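Local coordinates for protein minor fimbrium tip subunit Mfa3 (Porphyromonas gingivalis ATCC 33277, PDB 5NF4) that forms part of the tip of the minor fimbriae, filamentous pili that mediate biofilm formation and adhesion to host cells and other oral bacteria, at residues 252-264 with 308-322. Sequence-based numbering, arbitrary orientation.
Sequences YMPEAIVESTKWW and AKGLLADKPSYTVYR
E255 and R322 make the tight end of this contact, just beyond strand 248-254. R322 grips the carboxylate side-on: R322 NH2 gives E255 OE2 a nearly straight bond of 3.0 Å (171°), and R322 NE reaches E255 OE1 at 3.1 Å. Both come from above the carboxylate plane, which stands 67° from the guanidinium. OE1 also takes the backbone N of R322; N227 N bonds E255 OE2, and R322 NH1 the carbonyl of R223. E255 swings CG opposite its own amide nitrogen (chi1 -180°) and stays extended, passing beside V320 O. Next door, A256 and V320 form a single antiparallel hydrogen-bonded bridge, and T319 OG1 accepts V258 N at 3.1 Å. Midway, V258 packs on Y318 CB, a water links V258 O to Y318 N, and Y318 CE2 meets W263 CA; the Y318 hydroxyl accepts W264 N at 3.2 Å and donates to A308 O, tying the loop to helix 304-308. Toward solvent the grip slackens: water joins K262 O to P316 O, and K315, bonded to G310 O and L312 O, makes cation-pi (NZ) and CH-pi (CD) contacts over one W263 face. Directional polar bonds and aromatic and aliphatic packing thus join the segments, with a buried ion pair whose charges probably stabilise each other.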
# COMPACT_ATOMS: atom_id res chain seq x y z
N TYR A 252 4.27 8.04 -4.00
CA TYR A 252 3.87 6.80 -3.34
C TYR A 252 5.07 6.13 -2.72
O TYR A 252 6.19 6.31 -3.17
CB TYR A 252 3.18 5.84 -4.33
CG TYR A 252 2.09 6.48 -5.13
CD1 TYR A 252 2.37 7.18 -6.30
CD2 TYR A 252 0.76 6.42 -4.72
CE1 TYR A 252 1.37 7.76 -7.03
CE2 TYR A 252 -0.23 7.00 -5.46
CZ TYR A 252 0.08 7.68 -6.61
OH TYR A 252 -0.90 8.29 -7.36
N MET A 253 4.85 5.33 -1.69
CA MET A 253 5.94 4.60 -1.11
C MET A 253 5.46 3.32 -0.43
O MET A 253 4.31 3.24 0.03
CB MET A 253 6.71 5.43 -0.08
CG MET A 253 5.92 5.92 1.10
SD MET A 253 4.70 7.21 0.73
CE MET A 253 4.84 8.11 2.30
N PRO A 254 6.36 2.35 -0.35
CA PRO A 254 5.91 1.14 0.35
C PRO A 254 5.69 1.36 1.84
O PRO A 254 6.25 2.27 2.45
CB PRO A 254 7.05 0.16 0.12
CG PRO A 254 7.83 0.71 -1.03
CD PRO A 254 7.73 2.19 -0.87
N GLU A 255 4.85 0.52 2.42
CA GLU A 255 4.74 0.43 3.86
C GLU A 255 6.11 0.42 4.50
O GLU A 255 7.03 -0.23 4.01
CB GLU A 255 3.96 -0.85 4.23
CG GLU A 255 3.77 -1.08 5.68
CD GLU A 255 2.84 -2.23 5.88
OE1 GLU A 255 1.61 -2.00 5.88
OE2 GLU A 255 3.35 -3.36 5.97
N ALA A 256 6.25 1.15 5.60
CA ALA A 256 7.49 1.22 6.33
C ALA A 256 7.23 1.25 7.81
O ALA A 256 6.62 2.19 8.32
CB ALA A 256 8.30 2.48 5.91
N ILE A 257 7.64 0.18 8.49
CA ILE A 257 7.52 0.12 9.95
C ILE A 257 8.63 0.90 10.61
O ILE A 257 9.79 0.74 10.26
CB ILE A 257 7.59 -1.32 10.46
CG1 ILE A 257 6.58 -2.20 9.73
CG2 ILE A 257 7.38 -1.35 11.98
CD1 ILE A 257 5.16 -1.70 9.76
N VAL A 258 8.27 1.73 11.59
CA VAL A 258 9.26 2.40 12.44
C VAL A 258 9.01 2.04 13.90
O VAL A 258 7.89 2.19 14.40
CB VAL A 258 9.19 3.93 12.29
CG1 VAL A 258 10.35 4.60 13.05
CG2 VAL A 258 9.22 4.32 10.79
N GLU A 259 10.04 1.53 14.57
CA GLU A 259 9.91 1.14 15.98
C GLU A 259 9.46 2.34 16.80
O GLU A 259 9.90 3.49 16.57
CB GLU A 259 11.24 0.56 16.50
CG GLU A 259 11.51 -0.81 15.92
CD GLU A 259 12.94 -1.28 16.08
OE1 GLU A 259 13.70 -0.66 16.85
OE2 GLU A 259 13.30 -2.28 15.43
N SER A 260 8.58 2.10 17.77
CA SER A 260 7.98 3.20 18.51
C SER A 260 8.87 3.67 19.65
O SER A 260 8.48 4.53 20.43
CB SER A 260 6.60 2.78 19.03
OG SER A 260 6.73 1.70 19.91
N THR A 261 10.07 3.12 19.73
CA THR A 261 11.09 3.60 20.65
C THR A 261 11.93 4.72 20.01
O THR A 261 12.74 5.33 20.69
CB THR A 261 12.03 2.48 21.04
OG1 THR A 261 12.47 1.83 19.85
CG2 THR A 261 11.34 1.48 21.95
N LYS A 262 11.73 4.95 18.72
CA LYS A 262 12.43 6.00 17.96
C LYS A 262 11.57 7.24 17.72
O LYS A 262 10.34 7.16 17.71
CB LYS A 262 12.87 5.44 16.59
CG LYS A 262 13.85 4.29 16.69
CD LYS A 262 14.22 3.71 15.35
CE LYS A 262 15.19 2.56 15.59
NZ LYS A 262 15.55 1.82 14.37
N TRP A 263 12.22 8.39 17.47
CA TRP A 263 11.50 9.54 16.97
C TRP A 263 12.46 10.42 16.20
O TRP A 263 13.65 10.14 16.18
CB TRP A 263 10.82 10.32 18.09
CG TRP A 263 11.69 10.87 19.17
CD1 TRP A 263 12.28 12.11 19.19
CD2 TRP A 263 12.04 10.25 20.41
NE1 TRP A 263 12.98 12.28 20.36
CE2 TRP A 263 12.85 11.16 21.13
CE3 TRP A 263 11.75 9.00 20.99
CZ2 TRP A 263 13.38 10.87 22.39
CZ3 TRP A 263 12.29 8.71 22.25
CH2 TRP A 263 13.09 9.65 22.93
N TRP A 264 11.92 11.45 15.56
CA TRP A 264 12.69 12.36 14.72
C TRP A 264 13.87 12.90 15.49
O TRP A 264 13.71 13.45 16.57
CB TRP A 264 11.80 13.50 14.22
CG TRP A 264 12.44 14.45 13.25
CD1 TRP A 264 12.89 15.72 13.50
CD2 TRP A 264 12.72 14.18 11.87
NE1 TRP A 264 13.42 16.27 12.35
CE2 TRP A 264 13.33 15.34 11.34
CE3 TRP A 264 12.51 13.08 11.04
CZ2 TRP A 264 13.73 15.42 10.00
CZ3 TRP A 264 12.91 13.15 9.72
CH2 TRP A 264 13.50 14.32 9.21
N ALA A 308 5.33 16.05 15.14
CA ALA A 308 5.98 15.20 14.15
C ALA A 308 7.49 15.21 14.30
O ALA A 308 8.16 14.22 14.01
CB ALA A 308 5.59 15.63 12.75
N LYS A 309 8.04 16.35 14.72
CA LYS A 309 9.48 16.44 14.89
C LYS A 309 9.98 15.93 16.25
O LYS A 309 11.15 16.10 16.58
CB LYS A 309 9.91 17.90 14.67
CG LYS A 309 9.86 18.26 13.20
CD LYS A 309 10.52 19.63 12.93
CE LYS A 309 11.11 19.70 11.53
NZ LYS A 309 12.01 20.88 11.35
N GLY A 310 9.10 15.26 17.00
CA GLY A 310 9.48 14.66 18.27
C GLY A 310 9.85 15.62 19.39
O GLY A 310 10.61 15.25 20.30
N LEU A 311 9.33 16.85 19.36
CA LEU A 311 9.67 17.86 20.34
C LEU A 311 8.77 17.82 21.57
O LEU A 311 9.04 18.50 22.54
CB LEU A 311 9.62 19.27 19.70
CG LEU A 311 10.46 19.38 18.43
CD1 LEU A 311 10.31 20.79 17.80
CD2 LEU A 311 11.92 19.08 18.70
N LEU A 312 7.71 17.00 21.55
CA LEU A 312 6.77 16.96 22.67
C LEU A 312 6.94 15.66 23.47
O LEU A 312 7.59 14.74 23.01
CB LEU A 312 5.33 17.09 22.17
CG LEU A 312 5.06 18.19 21.14
CD1 LEU A 312 3.63 18.12 20.62
CD2 LEU A 312 5.34 19.56 21.70
N ALA A 313 6.39 15.63 24.68
CA ALA A 313 6.44 14.43 25.52
C ALA A 313 5.83 13.23 24.81
O ALA A 313 6.38 12.12 24.87
CB ALA A 313 5.73 14.70 26.82
N ASP A 314 4.69 13.45 24.16
CA ASP A 314 4.06 12.40 23.37
C ASP A 314 4.76 12.32 22.02
O ASP A 314 4.89 13.35 21.37
CB ASP A 314 2.58 12.68 23.12
CG ASP A 314 1.76 12.74 24.37
OD1 ASP A 314 2.21 12.28 25.44
OD2 ASP A 314 0.63 13.25 24.26
N LYS A 315 5.20 11.13 21.62
CA LYS A 315 5.83 10.91 20.32
C LYS A 315 4.90 10.27 19.30
O LYS A 315 4.10 9.38 19.66
CB LYS A 315 7.08 10.03 20.45
CG LYS A 315 8.04 10.40 21.56
CD LYS A 315 8.70 11.77 21.35
CE LYS A 315 9.45 12.20 22.61
NZ LYS A 315 10.11 13.53 22.45
N PRO A 316 5.01 10.66 18.02
CA PRO A 316 4.14 10.00 17.05
C PRO A 316 4.56 8.60 16.70
O PRO A 316 5.66 8.15 16.99
CB PRO A 316 4.23 10.90 15.83
CG PRO A 316 5.49 11.63 15.97
CD PRO A 316 5.78 11.77 17.42
N SER A 317 3.63 7.91 16.06
CA SER A 317 4.01 6.73 15.29
C SER A 317 4.44 7.19 13.91
O SER A 317 3.71 7.91 13.23
CB SER A 317 2.85 5.77 15.19
OG SER A 317 3.20 4.76 14.28
N TYR A 318 5.62 6.75 13.48
CA TYR A 318 6.17 7.10 12.17
C TYR A 318 5.99 5.99 11.15
O TYR A 318 6.45 6.10 10.01
CB TYR A 318 7.65 7.44 12.28
CG TYR A 318 7.95 8.64 13.13
CD1 TYR A 318 7.93 9.93 12.57
CD2 TYR A 318 8.24 8.51 14.50
CE1 TYR A 318 8.22 11.04 13.33
CE2 TYR A 318 8.52 9.63 15.27
CZ TYR A 318 8.53 10.89 14.67
OH TYR A 318 8.78 12.02 15.40
N THR A 319 5.29 4.93 11.53
CA THR A 319 5.03 3.90 10.57
C THR A 319 4.17 4.48 9.44
O THR A 319 3.22 5.22 9.69
CB THR A 319 4.32 2.72 11.21
OG1 THR A 319 5.24 2.04 12.08
CG2 THR A 319 3.74 1.73 10.16
N VAL A 320 4.53 4.13 8.22
CA VAL A 320 3.71 4.39 7.05
C VAL A 320 2.99 3.09 6.70
O VAL A 320 3.65 2.12 6.40
CB VAL A 320 4.58 4.84 5.87
CG1 VAL A 320 3.76 5.01 4.58
CG2 VAL A 320 5.33 6.15 6.21
N TYR A 321 1.67 3.09 6.73
CA TYR A 321 0.87 1.89 6.48
C TYR A 321 0.42 1.75 5.03
O TYR A 321 0.04 2.73 4.38
CB TYR A 321 -0.35 1.90 7.39
CG TYR A 321 -0.03 1.63 8.85
CD1 TYR A 321 0.18 0.33 9.31
CD2 TYR A 321 0.08 2.67 9.75
CE1 TYR A 321 0.49 0.08 10.63
CE2 TYR A 321 0.39 2.43 11.08
CZ TYR A 321 0.59 1.12 11.52
OH TYR A 321 0.90 0.89 12.83
N ARG A 322 0.39 0.51 4.52
CA ARG A 322 -0.08 0.30 3.15
C ARG A 322 -1.51 0.79 2.96
O ARG A 322 -2.35 0.70 3.86
CB ARG A 322 -0.01 -1.17 2.78
CG ARG A 322 -0.97 -2.04 3.57
CD ARG A 322 -0.75 -3.55 3.32
NE ARG A 322 0.60 -3.93 3.71
CZ ARG A 322 1.42 -4.69 3.00
NH1 ARG A 322 1.00 -5.25 1.86
NH2 ARG A 322 2.66 -4.89 3.45
O HOH W 1 7.27 5.00 15.27
O HOH W 2 5.21 3.39 15.15
O HOH W 3 7.65 6.47 17.47
O HOH W 4 14.22 18.86 11.61
O HOH W 5 13.25 15.83 17.81